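Local coordinates for sensor protein (Shewanella sp. W3-18-1, PDB 3MYF) that probably relays phosphoryl groups between response-regulator receiver domains, as the histidine phosphotransfer (Hpt) domain of a hybrid sensor histidine kinase, at residues H4-D9 and E106-Q111; K58-S63 and E77-L82. All blocks are in the same frame, centred on the assembly; numbering follows the deposited sequence.

Starting from the N terminus, the non-helical residues 4-7 lead into helix 8-14, and contact 1 sets them against residues 106-111 of helix 92-116. It therefore closes a loop of 96 intervening residues that takes in almost the whole helical bundle. Within that span, contact 2 joins residues 58-63 at the end of helix 49-63 to residues 77-82 of helix 69-83, closing a short loop of 13 residues. The two contacts are nested, do not cross, and lie on opposite sides of the chain's centre, 19 Å apart between centres. Helix 69-83, one partner in contact 2, is followed in the chain by helix 92-116, one partner in contact 1.

Contact 1 of 2, residues H4-D9 and E106-Q111; sequences HTLNWD and ESAVKQ
Ala108, whose CA is the closest in 106-111 to that of Leu6, meets both Leu6 and Thr5 with its single methyl group. Its CB lies 3.7 Å from Leu6 CD2 and 3.8 Å from Leu6 CB, so the leucine touches it with the root of its side chain and with one terminal branch. On the Thr5 side CG2 makes a looser contact, 4.2 Å from Ala108 CB. The small alanine lets the two backbones approach closely, with 6.4 Å between Leu6 CA and Ala108 CA. Leu6 CD2 reaches past the methyl group to the helix backbone, 3.6 Å from Ala108 C, and rests on the peptide group that leads into the next residue. Leu6 is extended at this point; its CG stands anti to the backbone N (chi1 172°), and with chi2 near 60° for CD1 it is CD2 that continues outward from CA to the helix.

In the fold, this lays the N-terminal loop segment along the last long helix of the Hpt four-helix bundle, just before short helix 8-14 begins. Asn7 is the N-cap of that helix, with OD1 accepting a hydrogen bond from Leu10 N.

Val109 follows and is touched by the same leucine methyl. CD2 of Leu6 sits 3.6 Å from Val109 N and 3.8 Å from Val109 CG2, the branch that lies beside the valine's own backbone N. Further along the helix Leu6 also packs on Val112, about one turn on, and Trp8 on Leu116, about two, while in the other direction Thr5 OG1 hydrogen-bonds Glu101 OE2.

Contact 2 of 2, residues K58-S63 and E77-L82; sequences KLHGAS and EIESAL
The Hpt signature sequence His-Lys-Leu-His-Gly-Ala-Ser runs along the end of helix 49-63, and its second histidine, His60, is tied to Glu79 on the neighbouring helix 69-83 of the bundle. By the family pattern, His57, which Glu79 also touches, is probably the phosphate-accepting histidine. Between 58-63 and 77-82 the contact rests on a single polar pair. His60 ND1 donates to Glu79 OE1 over 2.7 Å, with an N-H...O angle of 152°, a short and moderately bent hydrogen bond. The oxygen lies almost in the imidazole plane, at the ring edge. From the glutamate's side, however, the nitrogen arrives 38° above the carboxylate plane, and the two flat groups are turned nearer to perpendicular than to parallel.

Both side chains span the gap between helices whose nearest CA atoms, those of His60 and Glu79, are 7.9 Å apart. His60 holds its ring anti to the backbone N (chi1 -168°), and Glu79 reaches across with an extended chain. The same OE1 also lies 3.3 Å from His60 CB, tucked in beside the base of the ring. Ser63 OG lies in the ring plane on the CD2 side and hydrogen-bonds His60 O at 2.9 Å. Cys75 and Gln76 pack on His60. Lys58 points away from 77-82 and forms a salt bridge with Asp31 of the second subunit.

With ND1 as the donor, the ring is consistent with carrying a hydrogen on that nitrogen, and the bond to Glu79, a buried residue, helps hold the rotation of the imidazole while giving Glu79 OE1 a polar partner.

Contact 1 of 2, residues H4-D9 and E106-Q111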
ATOM      1  N   HIS A   4     -13.916  15.038  -7.767  1.00 37.13           N
ATOM      2  CA  HIS A   4     -14.150  13.802  -8.511  1.00 35.71           C
ATOM      3  C   HIS A   4     -12.898  12.921  -8.532  1.00 35.30           C
ATOM      4  O   HIS A   4     -12.997  11.691  -8.640  1.00 36.12           O
ATOM      5  CB  HIS A   4     -14.607  14.102  -9.950  1.00 39.62           C
ATOM      6  N   THR A   5     -11.737  13.564  -8.461  1.00 35.79           N
ATOM      7  CA  THR A   5     -10.447  12.892  -8.492  1.00 35.76           C
ATOM      8  C   THR A   5     -10.052  12.463  -7.088  1.00 34.27           C
ATOM      9  O   THR A   5      -9.765  11.300  -6.852  1.00 34.07           O
ATOM     10  CB  THR A   5      -9.352  13.792  -9.120  1.00 39.65           C
ATOM     11  OG1 THR A   5      -9.652  14.012 -10.502  1.00 43.60           O
ATOM     12  CG2 THR A   5      -7.962  13.149  -9.022  1.00 39.60           C
ATOM     13  N   LEU A   6     -10.041  13.414  -6.155  1.00 34.30           N
ATOM     14  CA  LEU A   6      -9.715  13.116  -4.767  1.00 34.68           C
ATOM     15  C   LEU A   6     -10.524  14.025  -3.849  1.00 35.32           C
ATOM     16  O   LEU A   6     -10.531  15.236  -4.027  1.00 37.69           O
ATOM     17  CB  LEU A   6      -8.206  13.290  -4.498  1.00 36.98           C
ATOM     18  CG  LEU A   6      -7.688  13.207  -3.058  1.00 39.98           C
ATOM     19  CD1 LEU A   6      -7.974  11.869  -2.406  1.00 40.91           C
ATOM     20  CD2 LEU A   6      -6.192  13.512  -3.007  1.00 43.74           C
ATOM     21  N   ASN A   7     -11.205  13.404  -2.891  1.00 51.63           N
ATOM     22  CA  ASN A   7     -12.073  14.090  -1.948  1.00 51.13           C
ATOM     23  C   ASN A   7     -11.633  13.768  -0.525  1.00 50.33           C
ATOM     24  O   ASN A   7     -12.019  12.740   0.042  1.00 48.37           O
ATOM     25  CB  ASN A   7     -13.537  13.691  -2.200  1.00 50.40           C
ATOM     26  CG  ASN A   7     -14.520  14.408  -1.277  1.00 51.71           C
ATOM     27  OD1 ASN A   7     -14.161  14.868  -0.193  1.00 53.47           O
ATOM     28  ND2 ASN A   7     -15.777  14.484  -1.706  1.00 51.84           N
ATOM     29  N   TRP A   8     -10.815  14.659   0.039  1.00 51.54           N
ATOM     30  CA  TRP A   8     -10.247  14.489   1.383  1.00 51.80           C
ATOM     31  C   TRP A   8     -11.306  14.186   2.446  1.00 50.53           C
ATOM     32  O   TRP A   8     -11.116  13.314   3.295  1.00 49.86           O
ATOM     33  CB  TRP A   8      -9.414  15.727   1.761  1.00 54.34           C
ATOM     34  CG  TRP A   8      -9.034  15.836   3.212  1.00 55.37           C
ATOM     35  CD1 TRP A   8      -9.444  16.803   4.098  1.00 57.02           C
ATOM     36  CD2 TRP A   8      -8.165  14.964   3.952  1.00 55.10           C
ATOM     37  NE1 TRP A   8      -8.890  16.581   5.331  1.00 56.66           N
ATOM     38  CE2 TRP A   8      -8.102  15.461   5.273  1.00 56.02           C
ATOM     39  CE3 TRP A   8      -7.438  13.811   3.628  1.00 55.18           C
ATOM     40  CZ2 TRP A   8      -7.338  14.844   6.273  1.00 55.68           C
ATOM     41  CZ3 TRP A   8      -6.678  13.198   4.620  1.00 55.14           C
ATOM     42  CH2 TRP A   8      -6.633  13.720   5.929  1.00 55.09           C
ATOM     43  N   ASP A   9     -12.430  14.897   2.376  1.00 51.60           N
ATOM     44  CA  ASP A   9     -13.518  14.730   3.337  1.00 52.00           C
ATOM     45  C   ASP A   9     -14.168  13.354   3.247  1.00 50.45           C
ATOM     46  O   ASP A   9     -14.531  12.764   4.272  1.00 50.27           O
ATOM     47  CB  ASP A   9     -14.551  15.854   3.184  1.00 55.11           C
ATOM     48  CG  ASP A   9     -14.124  17.127   3.897  1.00 58.46           C
ATOM     49  OD1 ASP A   9     -13.537  17.027   4.995  1.00 59.84           O
ATOM     50  OD2 ASP A   9     -14.377  18.227   3.363  1.00 63.70           O
ATOM     51  N   GLU A 106      -2.309  10.777  -8.602  1.00 33.79           N
ATOM     52  CA  GLU A 106      -0.923  10.899  -8.112  1.00 35.19           C
ATOM     53  C   GLU A 106      -0.617  12.349  -7.757  1.00 35.83           C
ATOM     54  O   GLU A 106      -0.007  12.637  -6.717  1.00 36.41           O
ATOM     55  CB  GLU A 106       0.088  10.391  -9.143  1.00 38.53           C
ATOM     56  CG  GLU A 106       0.155   8.866  -9.267  1.00 39.20           C
ATOM     57  CD  GLU A 106       1.011   8.386 -10.434  1.00 45.24           C
ATOM     58  OE1 GLU A 106       1.276   9.193 -11.352  1.00 44.28           O
ATOM     59  OE2 GLU A 106       1.404   7.186 -10.446  1.00 48.89           O
ATOM     60  N   SER A 107      -1.024  13.265  -8.631  1.00 36.41           N
ATOM     61  CA  SER A 107      -0.791  14.688  -8.381  1.00 39.80           C
ATOM     62  C   SER A 107      -1.602  15.177  -7.180  1.00 39.12           C
ATOM     63  O   SER A 107      -1.089  15.917  -6.328  1.00 41.09           O
ATOM     64  CB  SER A 107      -1.118  15.525  -9.620  1.00 43.12           C
ATOM     65  OG  SER A 107      -1.272  16.894  -9.240  1.00 48.05           O
ATOM     66  N   ALA A 108      -2.868  14.768  -7.117  1.00 38.45           N
ATOM     67  CA  ALA A 108      -3.780  15.242  -6.074  1.00 39.88           C
ATOM     68  C   ALA A 108      -3.336  14.777  -4.696  1.00 38.01           C
ATOM     69  O   ALA A 108      -3.345  15.558  -3.739  1.00 39.85           O
ATOM     70  CB  ALA A 108      -5.189  14.787  -6.353  1.00 41.50           C
ATOM     71  N   VAL A 109      -2.934  13.508  -4.602  1.00 35.22           N
ATOM     72  CA  VAL A 109      -2.477  12.948  -3.327  1.00 35.09           C
ATOM     73  C   VAL A 109      -1.155  13.582  -2.882  1.00 35.74           C
ATOM     74  O   VAL A 109      -1.013  13.973  -1.711  1.00 37.14           O
ATOM     75  CB  VAL A 109      -2.374  11.401  -3.358  1.00 34.44           C
ATOM     76  CG1 VAL A 109      -1.881  10.860  -2.018  1.00 36.15           C
ATOM     77  CG2 VAL A 109      -3.717  10.770  -3.708  1.00 35.53           C
ATOM     78  N   LYS A 110      -0.208  13.721  -3.814  1.00 36.28           N
ATOM     79  CA  LYS A 110       1.068  14.408  -3.537  1.00 39.48           C
ATOM     80  C   LYS A 110       0.853  15.850  -3.070  1.00 41.01           C
ATOM     81  O   LYS A 110       1.664  16.416  -2.316  1.00 43.60           O
ATOM     82  CB  LYS A 110       1.971  14.394  -4.770  1.00 42.42           C
ATOM     83  CG  LYS A 110       2.615  13.052  -5.054  1.00 44.66           C
ATOM     84  CD  LYS A 110       3.614  13.156  -6.195  1.00 51.19           C
ATOM     85  CE  LYS A 110       3.795  11.810  -6.890  1.00 53.85           C
ATOM     86  NZ  LYS A 110       5.214  11.620  -7.333  1.00 63.30           N
ATOM     87  N   GLN A 111      -0.251  16.439  -3.515  1.00 40.73           N
ATOM     88  CA  GLN A 111      -0.621  17.786  -3.097  1.00 44.57           C
ATOM     89  C   GLN A 111      -1.206  17.775  -1.684  1.00 43.84           C
ATOM     90  O   GLN A 111      -0.843  18.624  -0.841  1.00 47.39           O
ATOM     91  CB  GLN A 111      -1.607  18.396  -4.106  1.00 47.58           C
TER

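Contact 2 of 2, residues K58-S63 and E77-L82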
ATOM      1  N   LYS A  58      -6.798  -5.147  -6.939  1.00 40.17           N
ATOM      2  CA  LYS A  58      -6.123  -4.612  -5.757  1.00 41.24           C
ATOM      3  C   LYS A  58      -6.318  -3.109  -5.688  1.00 39.34           C
ATOM      4  O   LYS A  58      -6.528  -2.570  -4.610  1.00 40.34           O
ATOM      5  CB  LYS A  58      -4.630  -4.945  -5.767  1.00 42.79           C
ATOM      6  CG  LYS A  58      -4.339  -6.418  -5.601  1.00 46.57           C
ATOM      7  CD  LYS A  58      -2.919  -6.745  -5.989  1.00 50.67           C
ATOM      8  CE  LYS A  58      -2.683  -8.213  -5.789  1.00 54.83           C
ATOM      9  NZ  LYS A  58      -1.258  -8.574  -5.876  1.00 62.60           N
ATOM     10  N   LEU A  59      -6.259  -2.450  -6.843  1.00 38.31           N
ATOM     11  CA  LEU A  59      -6.529  -1.012  -6.934  1.00 37.70           C
ATOM     12  C   LEU A  59      -7.954  -0.686  -6.520  1.00 38.12           C
ATOM     13  O   LEU A  59      -8.196   0.316  -5.822  1.00 37.82           O
ATOM     14  CB  LEU A  59      -6.267  -0.489  -8.344  1.00 38.20           C
ATOM     15  CG  LEU A  59      -6.396   1.013  -8.578  1.00 39.23           C
ATOM     16  CD1 LEU A  59      -5.574   1.817  -7.559  1.00 41.23           C
ATOM     17  CD2 LEU A  59      -6.009   1.372  -9.999  1.00 41.06           C
ATOM     18  N   HIS A  60      -8.891  -1.524  -6.964  1.00 38.67           N
ATOM     19  CA  HIS A  60     -10.312  -1.368  -6.604  1.00 40.21           C
ATOM     20  C   HIS A  60     -10.465  -1.370  -5.081  1.00 40.79           C
ATOM     21  O   HIS A  60     -11.152  -0.503  -4.517  1.00 41.62           O
ATOM     22  CB  HIS A  60     -11.153  -2.498  -7.226  1.00 41.50           C
ATOM     23  CG  HIS A  60     -12.639  -2.271  -7.162  1.00 44.49           C
ATOM     24  ND1 HIS A  60     -13.555  -3.239  -7.519  1.00 47.31           N
ATOM     25  CD2 HIS A  60     -13.364  -1.194  -6.777  1.00 44.32           C
ATOM     26  CE1 HIS A  60     -14.781  -2.764  -7.366  1.00 49.56           C
ATOM     27  NE2 HIS A  60     -14.692  -1.523  -6.920  1.00 48.12           N
ATOM     28  N   GLY A  61      -9.815  -2.333  -4.432  1.00 42.97           N
ATOM     29  CA  GLY A  61      -9.854  -2.471  -2.976  1.00 45.17           C
ATOM     30  C   GLY A  61      -9.408  -1.181  -2.318  1.00 45.15           C
ATOM     31  O   GLY A  61     -10.139  -0.612  -1.501  1.00 45.91           O
ATOM     32  N   ALA A  62      -8.225  -0.705  -2.710  1.00 44.86           N
ATOM     33  CA  ALA A  62      -7.697   0.580  -2.225  1.00 45.44           C
ATOM     34  C   ALA A  62      -8.623   1.763  -2.445  1.00 44.33           C
ATOM     35  O   ALA A  62      -8.830   2.565  -1.527  1.00 44.90           O
ATOM     36  CB  ALA A  62      -6.339   0.867  -2.829  1.00 46.45           C
ATOM     37  N   SER A  63      -9.178   1.880  -3.654  1.00 43.58           N
ATOM     38  CA  SER A  63      -9.961   3.054  -4.032  1.00 44.12           C
ATOM     39  C   SER A  63     -11.172   3.265  -3.130  1.00 44.76           C
ATOM     40  O   SER A  63     -11.606   4.395  -2.931  1.00 45.65           O
ATOM     41  CB  SER A  63     -10.364   3.004  -5.518  1.00 44.76           C
ATOM     42  OG  SER A  63     -11.405   2.078  -5.758  1.00 44.04           O
ATOM     43  N   GLU A  77     -16.186  -0.896 -13.042  1.00 32.36           N
ATOM     44  CA  GLU A  77     -16.623  -1.251 -14.412  1.00 32.53           C
ATOM     45  C   GLU A  77     -15.639  -2.238 -15.052  1.00 30.92           C
ATOM     46  O   GLU A  77     -16.045  -3.251 -15.652  1.00 30.68           O
ATOM     47  CB  GLU A  77     -16.677  -0.008 -15.302  1.00 35.31           C
ATOM     48  CG  GLU A  77     -17.686   1.079 -14.947  1.00 39.72           C
ATOM     49  CD  GLU A  77     -17.380   2.381 -15.684  1.00 44.91           C
ATOM     50  OE1 GLU A  77     -18.145   3.347 -15.518  1.00 49.30           O
ATOM     51  OE2 GLU A  77     -16.353   2.442 -16.420  1.00 47.13           O
ATOM     52  N   ILE A  78     -14.348  -1.936 -14.910  1.00 29.07           N
ATOM     53  CA  ILE A  78     -13.289  -2.738 -15.523  1.00 29.29           C
ATOM     54  C   ILE A  78     -13.231  -4.122 -14.873  1.00 28.52           C
ATOM     55  O   ILE A  78     -13.294  -5.140 -15.580  1.00 28.91           O
ATOM     56  CB  ILE A  78     -11.901  -2.025 -15.496  1.00 28.78           C
ATOM     57  CG1 ILE A  78     -11.930  -0.765 -16.383  1.00 30.59           C
ATOM     58  CG2 ILE A  78     -10.804  -2.971 -15.995  1.00 30.35           C
ATOM     59  CD1 ILE A  78     -10.793   0.247 -16.145  1.00 31.77           C
ATOM     60  N   GLU A  79     -13.135  -4.164 -13.541  1.00 28.69           N
ATOM     61  CA  GLU A  79     -13.124  -5.439 -12.820  1.00 29.67           C
ATOM     62  C   GLU A  79     -14.330  -6.311 -13.136  1.00 29.94           C
ATOM     63  O   GLU A  79     -14.149  -7.478 -13.465  1.00 30.92           O
ATOM     64  CB  GLU A  79     -12.992  -5.266 -11.299  1.00 30.71           C
ATOM     65  CG  GLU A  79     -12.895  -6.598 -10.549  1.00 31.82           C
ATOM     66  CD  GLU A  79     -12.429  -6.478  -9.115  1.00 33.68           C
ATOM     67  OE1 GLU A  79     -12.230  -5.345  -8.619  1.00 32.78           O
ATOM     68  OE2 GLU A  79     -12.236  -7.538  -8.486  1.00 35.66           O
ATOM     69  N   SER A  80     -15.545  -5.768 -13.021  1.00 30.33           N
ATOM     70  CA  SER A  80     -16.765  -6.522 -13.334  0.50 31.45           C
ATOM     71  C   SER A  80     -16.697  -7.080 -14.750  1.00 31.13           C
ATOM     72  O   SER A  80     -16.939  -8.256 -14.978  1.00 32.41           O
ATOM     73  CB  SER A  80     -18.026  -5.648 -13.180  0.50 32.29           C
ATOM     74  OG  SER A  80     -18.130  -5.125 -11.872  0.50 33.45           O
ATOM     75  N   ALA A  81     -16.355  -6.222 -15.712  1.00 31.34           N
ATOM     76  CA  ALA A  81     -16.227  -6.671 -17.117  1.00 31.32           C
ATOM     77  C   ALA A  81     -15.191  -7.796 -17.311  1.00 31.73           C
ATOM     78  O   ALA A  81     -15.469  -8.799 -17.968  1.00 32.98           O
ATOM     79  CB  ALA A  81     -15.935  -5.482 -18.047  1.00 32.54           C
ATOM     80  N   LEU A  82     -14.012  -7.655 -16.719  1.00 31.19           N
ATOM     81  CA  LEU A  82     -12.978  -8.703 -16.803  1.00 32.70           C
ATOM     82  C   LEU A  82     -13.460 -10.009 -16.188  1.00 34.18           C
ATOM     83  O   LEU A  82     -13.136 -11.090 -16.683  1.00 35.55           O
ATOM     84  CB  LEU A  82     -11.677  -8.255 -16.134  1.00 32.36           C
ATOM     85  CG  LEU A  82     -10.879  -7.177 -16.868  1.00 32.40           C
ATOM     86  CD1 LEU A  82      -9.785  -6.633 -15.937  1.00 29.95           C
ATOM     87  CD2 LEU A  82     -10.286  -7.735 -18.179  1.00 31.61           C
TER